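PDB 3EB7: insecticidal Delta-Endotoxin Cry8Ea1 from Bacillus Thuringiensis, which kills scarab larvae such as those of Holotrichia parallela, probably by binding to midgut cells and opening pores in their membranes. Local coordinates for residues Ala464-His469 and Val534-Leu539; Tyr178-Val183 and Gly468-Gly473; Asp458-Ser463 and Asp474-Asn479; Arg504-Val509 and Lys529-Val534; Gln237-Val242 and Pro452-Ser457. All coordinates share one frame; numbering follows the deposited sequence.

Contact 1: Ala464-His469 and Val534-Leu539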
# COMPACT_ATOMS: atom_id res chain seq x y z
N ALA A 464 -0.03 -18.11 -4.79
CA ALA A 464 -1.30 -17.72 -4.22
C ALA A 464 -1.24 -17.87 -2.69
O ALA A 464 -1.54 -18.93 -2.14
CB ALA A 464 -2.45 -18.52 -4.84
N ASN A 465 -0.80 -16.81 -2.03
CA ASN A 465 -0.74 -16.68 -0.58
C ASN A 465 -0.84 -15.16 -0.29
O ASN A 465 -0.67 -14.35 -1.21
CB ASN A 465 0.57 -17.29 -0.03
CG ASN A 465 1.82 -16.53 -0.48
OD1 ASN A 465 1.95 -15.32 -0.27
ND2 ASN A 465 2.76 -17.24 -1.11
N GLU A 466 -1.10 -14.77 0.96
CA GLU A 466 -1.16 -13.35 1.35
C GLU A 466 -0.07 -12.97 2.35
O GLU A 466 -0.30 -12.18 3.28
CB GLU A 466 -2.54 -12.98 1.90
CG GLU A 466 -3.73 -13.33 0.97
CD GLU A 466 -3.69 -12.55 -0.33
OE1 GLU A 466 -3.02 -11.49 -0.37
OE2 GLU A 466 -4.32 -12.98 -1.32
N VAL A 467 1.12 -13.55 2.17
CA VAL A 467 2.28 -13.23 2.98
C VAL A 467 2.65 -11.74 2.85
O VAL A 467 3.20 -11.13 3.77
CB VAL A 467 3.49 -14.18 2.65
CG1 VAL A 467 4.82 -13.67 3.28
CG2 VAL A 467 3.18 -15.62 3.14
N GLY A 468 2.30 -11.15 1.71
CA GLY A 468 2.56 -9.75 1.43
C GLY A 468 1.74 -8.78 2.25
O GLY A 468 2.01 -7.60 2.22
N HIS A 469 0.77 -9.26 3.03
CA HIS A 469 0.13 -8.40 4.03
C HIS A 469 1.12 -7.79 4.98
O HIS A 469 0.89 -6.71 5.49
CB HIS A 469 -0.94 -9.10 4.85
CG HIS A 469 -2.19 -9.42 4.09
ND1 HIS A 469 -3.12 -10.32 4.55
CD2 HIS A 469 -2.66 -8.95 2.91
CE1 HIS A 469 -4.11 -10.40 3.69
NE2 HIS A 469 -3.85 -9.59 2.68
N VAL A 534 5.16 -24.44 8.47
CA VAL A 534 3.74 -24.19 8.74
C VAL A 534 3.17 -23.56 7.49
O VAL A 534 3.93 -23.11 6.63
CB VAL A 534 3.50 -23.26 9.97
CG1 VAL A 534 3.59 -24.03 11.26
CG2 VAL A 534 4.49 -22.05 9.99
N GLY A 535 1.84 -23.57 7.36
CA GLY A 535 1.18 -22.81 6.30
C GLY A 535 1.50 -21.32 6.42
O GLY A 535 1.72 -20.79 7.54
N TRP A 536 1.54 -20.64 5.28
CA TRP A 536 1.84 -19.22 5.23
C TRP A 536 1.01 -18.35 6.19
O TRP A 536 1.47 -17.31 6.62
CB TRP A 536 1.78 -18.69 3.77
CG TRP A 536 0.43 -18.70 3.20
CD1 TRP A 536 -0.12 -19.65 2.38
CD2 TRP A 536 -0.59 -17.68 3.36
NE1 TRP A 536 -1.41 -19.32 2.07
CE2 TRP A 536 -1.73 -18.12 2.64
CE3 TRP A 536 -0.66 -16.46 4.08
CZ2 TRP A 536 -2.94 -17.38 2.62
CZ3 TRP A 536 -1.87 -15.73 4.06
CH2 TRP A 536 -2.99 -16.20 3.34
N GLN A 537 -0.20 -18.78 6.56
CA GLN A 537 -1.11 -18.00 7.39
C GLN A 537 -0.57 -17.87 8.79
O GLN A 537 -0.88 -16.91 9.50
CB GLN A 537 -2.48 -18.65 7.45
CG GLN A 537 -3.23 -18.75 6.09
CD GLN A 537 -2.94 -20.07 5.32
OE1 GLN A 537 -1.98 -20.82 5.64
NE2 GLN A 537 -3.78 -20.35 4.30
N SER A 538 0.27 -18.82 9.17
CA SER A 538 0.89 -18.82 10.49
C SER A 538 2.18 -17.99 10.57
O SER A 538 2.72 -17.78 11.65
CB SER A 538 1.12 -20.26 10.99
OG SER A 538 -0.09 -21.01 10.89
N LEU A 539 2.69 -17.50 9.44
CA LEU A 539 3.93 -16.71 9.51
C LEU A 539 3.68 -15.40 10.23
O LEU A 539 2.64 -14.81 10.08
CB LEU A 539 4.55 -16.46 8.12
CG LEU A 539 4.83 -17.72 7.31
CD1 LEU A 539 5.50 -17.43 5.94
CD2 LEU A 539 5.65 -18.76 8.13

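Contact 2: Tyr178-Val183 and Gly468-Gly473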
# COMPACT_ATOMS: atom_id res chain seq x y z
N TYR A 178 2.78 -4.95 17.22
CA TYR A 178 1.86 -4.08 16.48
C TYR A 178 1.66 -4.57 15.04
O TYR A 178 0.57 -4.50 14.53
CB TYR A 178 2.33 -2.61 16.47
CG TYR A 178 2.40 -1.90 17.84
CD1 TYR A 178 3.19 -0.76 18.01
CD2 TYR A 178 1.70 -2.37 18.94
CE1 TYR A 178 3.28 -0.12 19.23
CE2 TYR A 178 1.77 -1.74 20.18
CZ TYR A 178 2.56 -0.61 20.33
OH TYR A 178 2.61 0.03 21.56
N SER A 179 2.71 -5.05 14.38
CA SER A 179 2.54 -5.57 13.04
C SER A 179 1.60 -6.78 13.08
O SER A 179 0.66 -6.86 12.29
CB SER A 179 3.89 -5.94 12.40
OG SER A 179 4.77 -4.84 12.34
N ASP A 180 1.84 -7.68 14.02
CA ASP A 180 1.08 -8.94 14.11
C ASP A 180 -0.40 -8.69 14.39
O ASP A 180 -1.26 -9.27 13.72
CB ASP A 180 1.70 -9.86 15.17
CG ASP A 180 2.98 -10.56 14.67
OD1 ASP A 180 3.23 -10.59 13.43
OD2 ASP A 180 3.72 -11.13 15.52
N HIS A 181 -0.68 -7.79 15.32
CA HIS A 181 -2.06 -7.43 15.65
C HIS A 181 -2.81 -6.88 14.41
O HIS A 181 -3.91 -7.32 14.09
CB HIS A 181 -2.07 -6.45 16.85
CG HIS A 181 -3.44 -5.96 17.21
ND1 HIS A 181 -4.23 -6.58 18.15
CD2 HIS A 181 -4.17 -4.93 16.72
CE1 HIS A 181 -5.38 -5.94 18.26
NE2 HIS A 181 -5.37 -4.93 17.40
N CYS A 182 -2.20 -5.94 13.70
CA CYS A 182 -2.72 -5.39 12.43
C CYS A 182 -3.05 -6.45 11.37
O CYS A 182 -4.18 -6.49 10.86
CB CYS A 182 -1.70 -4.42 11.83
SG CYS A 182 -1.56 -2.85 12.73
N VAL A 183 -2.07 -7.26 11.01
CA VAL A 183 -2.26 -8.27 9.97
C VAL A 183 -3.37 -9.24 10.40
O VAL A 183 -4.32 -9.46 9.65
CB VAL A 183 -0.91 -8.99 9.62
CG1 VAL A 183 -1.14 -10.19 8.66
CG2 VAL A 183 0.09 -7.95 9.05
N GLY A 468 2.30 -11.15 1.71
CA GLY A 468 2.56 -9.75 1.43
C GLY A 468 1.74 -8.78 2.25
O GLY A 468 2.01 -7.60 2.22
N HIS A 469 0.77 -9.26 3.03
CA HIS A 469 0.13 -8.40 4.03
C HIS A 469 1.12 -7.79 4.98
O HIS A 469 0.89 -6.71 5.49
CB HIS A 469 -0.94 -9.10 4.85
CG HIS A 469 -2.19 -9.42 4.09
ND1 HIS A 469 -3.12 -10.32 4.55
CD2 HIS A 469 -2.66 -8.95 2.91
CE1 HIS A 469 -4.11 -10.40 3.69
NE2 HIS A 469 -3.85 -9.59 2.68
N TYR A 470 2.22 -8.49 5.22
CA TYR A 470 3.34 -7.95 5.99
C TYR A 470 4.32 -7.06 5.19
O TYR A 470 5.08 -6.30 5.80
CB TYR A 470 4.14 -9.09 6.62
CG TYR A 470 3.52 -9.69 7.86
CD1 TYR A 470 2.75 -10.85 7.79
CD2 TYR A 470 3.67 -9.05 9.11
CE1 TYR A 470 2.16 -11.41 8.93
CE2 TYR A 470 3.07 -9.59 10.26
CZ TYR A 470 2.32 -10.76 10.16
OH TYR A 470 1.75 -11.29 11.30
N LEU A 471 4.32 -7.16 3.85
CA LEU A 471 5.45 -6.64 3.03
C LEU A 471 5.08 -5.42 2.18
O LEU A 471 5.94 -4.74 1.65
CB LEU A 471 6.03 -7.77 2.15
CG LEU A 471 6.16 -9.15 2.83
CD1 LEU A 471 6.54 -10.27 1.85
CD2 LEU A 471 7.17 -9.14 4.00
N GLY A 472 3.78 -5.16 2.04
CA GLY A 472 3.28 -4.07 1.23
C GLY A 472 3.15 -4.47 -0.22
O GLY A 472 3.03 -3.61 -1.09
N GLY A 473 3.14 -5.79 -0.45
CA GLY A 473 3.13 -6.38 -1.81
C GLY A 473 3.54 -7.85 -1.79
O GLY A 473 3.94 -8.36 -0.77
O HOH W 1 -0.98 -12.23 12.37

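Contact 3: Asp458-Ser463 and Asp474-Asn479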
# COMPACT_ATOMS: atom_id res chain seq x y z
N ASP A 458 10.67 -10.20 -15.51
CA ASP A 458 10.18 -11.53 -15.93
C ASP A 458 10.53 -12.60 -14.85
O ASP A 458 11.06 -12.28 -13.78
CB ASP A 458 10.91 -11.97 -17.22
CG ASP A 458 12.42 -12.21 -16.99
OD1 ASP A 458 13.15 -12.39 -17.98
OD2 ASP A 458 12.89 -12.26 -15.83
N GLY A 459 10.23 -13.86 -15.13
CA GLY A 459 10.55 -14.95 -14.22
C GLY A 459 9.29 -15.32 -13.46
O GLY A 459 8.17 -15.00 -13.88
N PRO A 460 9.46 -16.00 -12.31
CA PRO A 460 8.32 -16.54 -11.54
C PRO A 460 7.36 -15.45 -10.99
O PRO A 460 7.79 -14.37 -10.55
CB PRO A 460 8.99 -17.32 -10.39
CG PRO A 460 10.43 -17.31 -10.65
CD PRO A 460 10.76 -16.25 -11.67
N LYS A 461 6.08 -15.77 -11.04
CA LYS A 461 5.05 -14.92 -10.49
C LYS A 461 4.92 -15.26 -9.03
O LYS A 461 5.39 -16.33 -8.61
CB LYS A 461 3.73 -15.18 -11.20
CG LYS A 461 3.73 -14.81 -12.68
CD LYS A 461 2.41 -15.29 -13.25
CE LYS A 461 2.28 -15.02 -14.73
NZ LYS A 461 0.95 -15.56 -15.24
N PRO A 462 4.32 -14.34 -8.22
CA PRO A 462 4.02 -14.67 -6.82
C PRO A 462 3.07 -15.86 -6.71
O PRO A 462 2.28 -16.10 -7.61
CB PRO A 462 3.35 -13.39 -6.30
CG PRO A 462 3.85 -12.32 -7.23
CD PRO A 462 3.94 -12.95 -8.56
N SER A 463 3.17 -16.62 -5.64
CA SER A 463 2.27 -17.75 -5.44
C SER A 463 1.01 -17.30 -4.73
O SER A 463 0.97 -16.19 -4.17
CB SER A 463 2.99 -18.85 -4.65
OG SER A 463 4.17 -19.24 -5.37
N ASP A 474 3.48 -8.53 -2.92
CA ASP A 474 3.75 -9.95 -2.96
C ASP A 474 5.24 -10.35 -2.93
O ASP A 474 6.08 -9.77 -3.64
CB ASP A 474 3.11 -10.55 -4.21
CG ASP A 474 1.58 -10.51 -4.17
OD1 ASP A 474 0.98 -10.63 -3.06
OD2 ASP A 474 0.99 -10.35 -5.27
N PRO A 475 5.59 -11.35 -2.12
CA PRO A 475 6.95 -11.91 -2.20
C PRO A 475 7.03 -12.86 -3.42
O PRO A 475 5.99 -13.23 -3.98
CB PRO A 475 7.03 -12.75 -0.93
CG PRO A 475 5.57 -13.26 -0.73
CD PRO A 475 4.73 -12.05 -1.13
N ILE A 476 8.24 -13.29 -3.80
CA ILE A 476 8.40 -14.42 -4.72
C ILE A 476 8.75 -15.66 -3.87
O ILE A 476 9.57 -15.55 -2.98
CB ILE A 476 9.45 -14.14 -5.89
CG1 ILE A 476 9.08 -12.91 -6.74
CG2 ILE A 476 9.63 -15.34 -6.82
CD1 ILE A 476 7.69 -12.89 -7.20
N SER A 477 8.13 -16.80 -4.15
CA SER A 477 8.28 -18.04 -3.36
C SER A 477 9.06 -19.13 -4.09
O SER A 477 8.93 -19.26 -5.30
CB SER A 477 6.90 -18.63 -2.99
OG SER A 477 6.07 -17.63 -2.42
N PHE A 478 9.85 -19.93 -3.37
CA PHE A 478 10.49 -21.12 -3.95
C PHE A 478 10.22 -22.34 -3.09
O PHE A 478 10.44 -22.29 -1.89
CB PHE A 478 11.98 -20.92 -4.15
CG PHE A 478 12.32 -19.69 -4.94
CD1 PHE A 478 12.47 -18.46 -4.30
CD2 PHE A 478 12.45 -19.75 -6.32
CE1 PHE A 478 12.73 -17.30 -5.04
CE2 PHE A 478 12.73 -18.59 -7.07
CZ PHE A 478 12.87 -17.37 -6.43
N ASN A 479 9.67 -23.39 -3.70
CA ASN A 479 9.56 -24.70 -3.06
C ASN A 479 10.77 -25.57 -3.43
O ASN A 479 10.93 -26.65 -2.89
CB ASN A 479 8.27 -25.41 -3.47
CG ASN A 479 7.03 -24.78 -2.84
OD1 ASN A 479 6.07 -24.45 -3.55
ND2 ASN A 479 7.04 -24.63 -1.52
O HOH W 2 6.41 -17.33 -6.37
O HOH W 3 4.84 -15.68 -3.64
O HOH W 4 5.89 -21.68 -4.35

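Contact 4: Arg504-Val509 and Lys529-Val534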
# COMPACT_ATOMS: atom_id res chain seq x y z
N ARG A 504 15.65 -9.32 2.28
CA ARG A 504 14.64 -9.69 3.27
C ARG A 504 13.94 -10.98 2.83
O ARG A 504 13.44 -11.09 1.71
CB ARG A 504 13.64 -8.54 3.47
CG ARG A 504 12.76 -8.69 4.72
CD ARG A 504 12.10 -7.32 5.12
NE ARG A 504 11.23 -7.48 6.29
CZ ARG A 504 9.95 -7.11 6.36
NH1 ARG A 504 9.36 -6.51 5.32
NH2 ARG A 504 9.26 -7.34 7.48
N TYR A 505 13.93 -11.98 3.72
CA TYR A 505 13.37 -13.28 3.37
C TYR A 505 12.70 -13.97 4.54
O TYR A 505 12.84 -13.58 5.67
CB TYR A 505 14.45 -14.19 2.78
CG TYR A 505 15.37 -14.78 3.84
CD1 TYR A 505 16.49 -14.08 4.27
CD2 TYR A 505 15.08 -16.03 4.44
CE1 TYR A 505 17.34 -14.61 5.25
CE2 TYR A 505 15.91 -16.55 5.43
CZ TYR A 505 17.05 -15.84 5.81
OH TYR A 505 17.88 -16.35 6.78
N CYS A 506 11.95 -15.02 4.24
CA CYS A 506 11.44 -15.91 5.24
C CYS A 506 11.58 -17.32 4.64
O CYS A 506 11.21 -17.54 3.46
CB CYS A 506 9.98 -15.56 5.55
SG CYS A 506 9.15 -16.73 6.65
N SER A 507 12.12 -18.28 5.41
CA SER A 507 12.15 -19.69 4.96
C SER A 507 11.97 -20.69 6.08
O SER A 507 12.27 -20.38 7.22
CB SER A 507 13.44 -20.02 4.23
OG SER A 507 14.54 -19.82 5.09
N SER A 508 11.45 -21.87 5.74
CA SER A 508 11.39 -23.02 6.62
C SER A 508 12.66 -23.89 6.49
O SER A 508 12.79 -24.90 7.17
CB SER A 508 10.16 -23.87 6.28
OG SER A 508 10.16 -24.21 4.89
N VAL A 509 13.59 -23.49 5.62
CA VAL A 509 14.80 -24.27 5.32
C VAL A 509 16.05 -23.38 5.26
O VAL A 509 15.91 -22.18 5.07
CB VAL A 509 14.69 -25.06 3.97
CG1 VAL A 509 13.64 -26.12 4.10
CG2 VAL A 509 14.45 -24.13 2.75
N LYS A 529 17.22 -20.99 8.25
CA LYS A 529 15.79 -20.96 8.24
C LYS A 529 15.29 -20.02 9.33
O LYS A 529 15.96 -19.84 10.34
CB LYS A 529 15.21 -22.37 8.41
CG LYS A 529 15.33 -22.98 9.77
CD LYS A 529 14.62 -24.34 9.76
CE LYS A 529 14.16 -24.72 11.14
NZ LYS A 529 12.99 -25.68 11.13
N SER A 530 14.11 -19.45 9.13
CA SER A 530 13.64 -18.34 9.96
C SER A 530 12.25 -18.66 10.48
O SER A 530 11.67 -17.88 11.24
CB SER A 530 13.58 -17.06 9.12
OG SER A 530 12.53 -17.21 8.19
N ALA A 531 11.71 -19.80 10.03
CA ALA A 531 10.33 -20.12 10.33
C ALA A 531 10.16 -21.61 10.45
O ALA A 531 10.91 -22.34 9.84
CB ALA A 531 9.41 -19.56 9.25
N PRO A 532 9.15 -22.06 11.22
CA PRO A 532 8.88 -23.51 11.17
C PRO A 532 8.18 -23.89 9.86
O PRO A 532 7.81 -23.01 9.07
CB PRO A 532 7.98 -23.76 12.39
CG PRO A 532 7.28 -22.43 12.61
CD PRO A 532 8.23 -21.35 12.16
N ASN A 533 8.02 -25.19 9.63
CA ASN A 533 7.25 -25.71 8.51
C ASN A 533 5.76 -25.58 8.83
O ASN A 533 5.18 -26.47 9.45
CB ASN A 533 7.60 -27.18 8.32
CG ASN A 533 7.52 -27.64 6.87
OD1 ASN A 533 8.51 -28.11 6.32
ND2 ASN A 533 6.36 -27.49 6.25
N VAL A 534 5.16 -24.44 8.47
CA VAL A 534 3.74 -24.19 8.74
C VAL A 534 3.17 -23.56 7.49
O VAL A 534 3.93 -23.11 6.63
CB VAL A 534 3.50 -23.26 9.97
CG1 VAL A 534 3.59 -24.03 11.26
CG2 VAL A 534 4.49 -22.05 9.99

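Contact 5: Gln237-Val242 and Pro452-Ser457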
# COMPACT_ATOMS: atom_id res chain seq x y z
N GLN A 237 8.89 1.23 -1.15
CA GLN A 237 7.89 1.11 -2.22
C GLN A 237 6.77 0.20 -1.76
O GLN A 237 7.02 -0.90 -1.28
CB GLN A 237 8.53 0.47 -3.46
CG GLN A 237 9.86 1.06 -3.84
CD GLN A 237 10.25 0.76 -5.25
OE1 GLN A 237 9.57 1.17 -6.19
NE2 GLN A 237 11.35 0.04 -5.42
N LEU A 238 5.53 0.63 -1.97
CA LEU A 238 4.35 -0.24 -1.74
C LEU A 238 3.89 -0.75 -3.08
O LEU A 238 3.41 0.04 -3.89
CB LEU A 238 3.22 0.52 -1.05
CG LEU A 238 3.55 1.22 0.27
CD1 LEU A 238 2.35 1.98 0.81
CD2 LEU A 238 3.99 0.20 1.29
N THR A 239 4.00 -2.07 -3.31
CA THR A 239 3.75 -2.64 -4.63
C THR A 239 2.41 -3.30 -4.80
O THR A 239 2.03 -3.63 -5.91
CB THR A 239 4.85 -3.65 -5.09
OG1 THR A 239 4.90 -4.77 -4.18
CG2 THR A 239 6.24 -2.94 -5.27
N ARG A 240 1.69 -3.50 -3.69
CA ARG A 240 0.32 -4.06 -3.76
C ARG A 240 -0.60 -3.24 -4.66
O ARG A 240 -0.49 -2.01 -4.73
CB ARG A 240 -0.30 -4.15 -2.35
CG ARG A 240 -1.00 -2.87 -1.84
CD ARG A 240 -0.07 -1.71 -1.48
NE ARG A 240 -0.80 -0.48 -1.08
CZ ARG A 240 -1.36 0.38 -1.93
NH1 ARG A 240 -1.31 0.17 -3.25
NH2 ARG A 240 -1.98 1.48 -1.46
N GLU A 241 -1.50 -3.95 -5.34
CA GLU A 241 -2.60 -3.35 -6.09
C GLU A 241 -3.81 -3.25 -5.18
O GLU A 241 -4.09 -4.21 -4.45
CB GLU A 241 -3.02 -4.31 -7.20
CG GLU A 241 -2.47 -4.03 -8.56
CD GLU A 241 -2.99 -5.07 -9.56
OE1 GLU A 241 -3.18 -6.26 -9.14
OE2 GLU A 241 -3.25 -4.69 -10.73
N VAL A 242 -4.53 -2.13 -5.27
CA VAL A 242 -5.85 -1.96 -4.63
C VAL A 242 -6.90 -1.83 -5.74
O VAL A 242 -6.59 -1.39 -6.85
CB VAL A 242 -5.93 -0.74 -3.66
CG1 VAL A 242 -5.02 -0.94 -2.40
CG2 VAL A 242 -5.59 0.58 -4.37
N PRO A 452 11.53 -4.41 -4.02
CA PRO A 452 10.75 -5.64 -3.95
C PRO A 452 11.04 -6.49 -5.17
O PRO A 452 11.03 -5.96 -6.28
CB PRO A 452 9.32 -5.10 -4.01
CG PRO A 452 9.41 -3.74 -3.43
CD PRO A 452 10.67 -3.21 -4.01
N VAL A 453 11.30 -7.78 -5.00
CA VAL A 453 11.68 -8.61 -6.16
C VAL A 453 10.54 -8.84 -7.17
O VAL A 453 10.78 -9.26 -8.32
CB VAL A 453 12.35 -9.95 -5.74
CG1 VAL A 453 13.69 -9.68 -5.04
CG2 VAL A 453 11.38 -10.79 -4.84
N VAL A 454 9.32 -8.53 -6.74
CA VAL A 454 8.14 -8.59 -7.60
C VAL A 454 8.23 -7.53 -8.73
O VAL A 454 7.50 -7.60 -9.72
CB VAL A 454 6.82 -8.57 -6.75
CG1 VAL A 454 6.52 -7.17 -6.14
CG2 VAL A 454 5.64 -9.13 -7.54
N LYS A 455 9.18 -6.62 -8.63
CA LYS A 455 9.45 -5.63 -9.67
C LYS A 455 10.46 -6.12 -10.73
O LYS A 455 11.15 -5.31 -11.35
CB LYS A 455 9.95 -4.30 -9.06
CG LYS A 455 9.06 -3.73 -7.94
CD LYS A 455 9.54 -2.30 -7.68
CE LYS A 455 8.80 -1.28 -8.58
NZ LYS A 455 9.56 -0.02 -8.80
N ALA A 456 10.58 -7.44 -10.88
CA ALA A 456 11.41 -8.03 -11.95
C ALA A 456 10.75 -7.92 -13.31
O ALA A 456 9.51 -7.82 -13.42
CB ALA A 456 11.71 -9.46 -11.65
N SER A 457 11.58 -7.95 -14.35
CA SER A 457 11.10 -7.82 -15.72
C SER A 457 10.46 -9.10 -16.22
O SER A 457 9.80 -9.09 -17.26
CB SER A 457 12.26 -7.46 -16.66
OG SER A 457 13.23 -8.52 -16.73

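Contact 1: Ala464-His469 and Val534-Leu539
Trp536 lays its indole across the backbone of Asn465 and Glu466, one large side chain joining two loops. Trp536 CB is met by Val467 CG2 at 3.4 Å, the two side chains sliding past each other in opposite directions. At the five-membered ring the partner is Asn465, whose CB stands 3.3 Å from the ring centroid and only 4° off the normal, a CH-pi contact over the face. Farther out, on the same face, Trp536 CZ3 lies 3.3 Å from Glu466 N, and at the rim Trp536 CH2 is 3.6 Å from Glu466 CB. Gln537 of its own loop places CD over the opposite face, so the indole is sandwiched. Asn465 turns CG between its backbone N and carbonyl carbon (chi1 66°), which swings OD1 away from the indole to accept from Val467 N at 3.1 Å. The same methyl, Val467 CG2, also reaches Leu539 CD1 at 4.1 Å, and Tyr579 of strand 578-588 touches both residues. Glu466 O and His469 ND1 are bonded to Arg187 of helix 161-191, tying the C-terminal domain to the helical one. The fold is the three-domain Cry toxin; the local motif is an Asx turn at Asn465, with the tryptophan face laid against it.

Contact 2: Tyr178-Val183 and Gly468-Gly473
Val183 and His469 bring their CA atoms to 6.4 Å, the nearest CA pair between residues 178-183 and 468-473, the latter a tight turn in which Gly468 O accepts from both Leu471 N and Gly472 N. Tyr470 leaves that turn and carries the contact. Val183 lies across its ring at about a right angle: CG2 sits 3.6 Å from the centroid and 12° off the normal, while Val183 CG1 is 3.5 Å from Tyr470 CE1. With CG1 anti to the backbone N (chi1 172°), both methyl groups lie on one face of the ring, CG2 over the centre and CG1 toward the CE1 rim. At the far end Tyr470 OH donates to Asp180 OD1 over 2.7 Å, meeting it from above the carboxylate plane, which stands 89° from the ring. A water bonded to the same hydroxyl also donates to Asp180 O, so the phenol is held at its face and at its tip. Asp180 OD1 has a second donor, Tyr541 N, and thus gathers two parts of the C-terminal domain onto one helix. Met219 of helix 198-220 also packs on Val183. The arrangement belongs to the interface between the helical bundle, probably the pore-forming part, and the C-terminal beta domain of three-domain Cry toxins.

Contact 3: Asp458-Ser463 and Asp474-Asn479
Pro462 and Ile476 approach to 4.9 Å between CA atoms where an extended, proline-rich loop passes strand 476-478, part of the C-terminal beta-sandwich of this three-domain toxin. Residues 460-463 and 474-478 run 107° apart, so they do not line up as paired strands; the strand bonds through its backbone to Ile580 and Val578 of strand 578-588. Apolar contacts form one group. Pro462 crosses Asp474 at about a right angle, the two CB atoms 3.5 Å apart, and its CG lies 3.9 Å from Ile476 CD1. The bend of Ile476 (chi2 -49°) turns that methyl toward the loop, where it also meets Pro460 O at 3.7 Å. Farther along, Pro460 CB touches Ile476 CG2, and Val454 flanks Pro462.

Water supplies the polar group. One molecule donates to Lys461 O, accepts from Ser477 N at 2.9 Å and bonds Ser463 OG, so it carries the strand's amide to the loop's carbonyl. Another links Ser463 OG to Asn479 OD1. The two serine side chains only pack, Ser463 OG lying 3.7 Å from Ser477 CB. Between them a third water accepts from Ser463 N, donates to Pro475 O at 2.7 Å and bonds Ser477 OG at 2.6 Å.

Contact 4: Arg504-Val509 and Lys529-Val534
Ser530 and Ser507 both turn their hydroxyls between the backbone N and the carbonyl carbon, chi1 69° and 60°, and with that one setting serve different partners. In Ser530 it carries OG back over the end of strand 498-507, where it accepts from Ser507 N at 3.0 Å with a fairly straight N-H...O angle of 156°. The same hydroxyl is also bonded to Asn543 O, so it ties the strand end to a later part of its own loop, near strand 545-548. In Ser507 the torsion points OG along its own chain to donate to Val509 O over 2.7 Å, in the carbonyl plane, which pins the turn that follows the strand.

The main chain completes the exchange. Ser507 O receives Ser530 N at 2.8 Å and, weakly, Ala531 N. Thus Ser507 gives its N-H to the side chain of Ser530 and its carbonyl to the backbone. One residue on, Ser508 CA makes a CA-H...O contact of 3.3 Å with Ala531 O, nearly linear at the hydrogen, while its own hydroxyl turns to Gly575 O.

Cys506 SG packs on Ala531 CB at 3.9 Å. The aliphatic chain of Lys529, extended beyond CG, runs over the turn, its CD 3.2 Å from Ser508 O. Tyr505 OH is bonded to Asn528 O just ahead of the loop. One serine side chain and two backbone N-H groups, one of them weakly bound, dock the loop on the end of strand 498-507 in the C-terminal beta-sandwich of a Cry toxin.

Contact 5: Gln237-Val242 and Pro452-Ser457
Gln237 and Lys455 meet amide to ammonium at the junction between the middle and C-terminal domains of a three-domain Cry toxin, the first on the segment leading into strand 241-243, the second in the turn that follows strand 448-452. Three side chains at the end of that strand and in the turn, those of Pro452, Val454 and Lys455, point at Gln237 and Thr239. Gln237 runs out extended over Pro452, its amide crossing the proline obliquely with NE2 3.6 Å from Pro452 CD. That NE2 also bonds Gln450 O, which together with the bond at the other end of the amide would fix its rotation.

Thr239 enters deeper. Its CG2 methyl faces the proline ring, 3.8 Å from Pro452 CG, and lies 4.0 Å from Lys455 CG, so one methyl fills the angle between the two residues. On the other branch, OG1 approaches Val454 tip to tip, 3.5 Å from Val454 CG1.

Lys455 slants across both partners. Its chain bends at chi3 (90°), and the bend brings the ammonium group to the amide oxygen of Gln237. Three oxygens grip that group, Gln237 OE1, Asp438 OD1 and Asn441 OD1, the salt bridge to Asp438 probably balancing its charge, while Asp438 N donates to Gln237 OE1. Within the contact itself, Lys455 NZ donates to Gln237 OE1 at 2.9 Å, arriving 19° out of the carbonyl plane.

Overall arrangement
Four of the five contacts, all but contact 4, use one long loop between strands 448-452 and 476-478. Contacts 2 and 5 are buried and near the chain's centre; they join the loop to the helical domain and to the segment entering the middle domain, and they meet where Gly472 O lies 2.9 Å from Arg240 N. Both are held by a polar tip beside apolar packing. Contacts 1, 3 and 4 lie within the C-terminal domain. Contacts 1 and 3 are only partly buried, the first relying on an aromatic face, the other on prolines and bridging waters. Contact 4, though farthest from the centre, is buried and depends on backbone and serine bonds. Contact 1 shares His469 with contact 2.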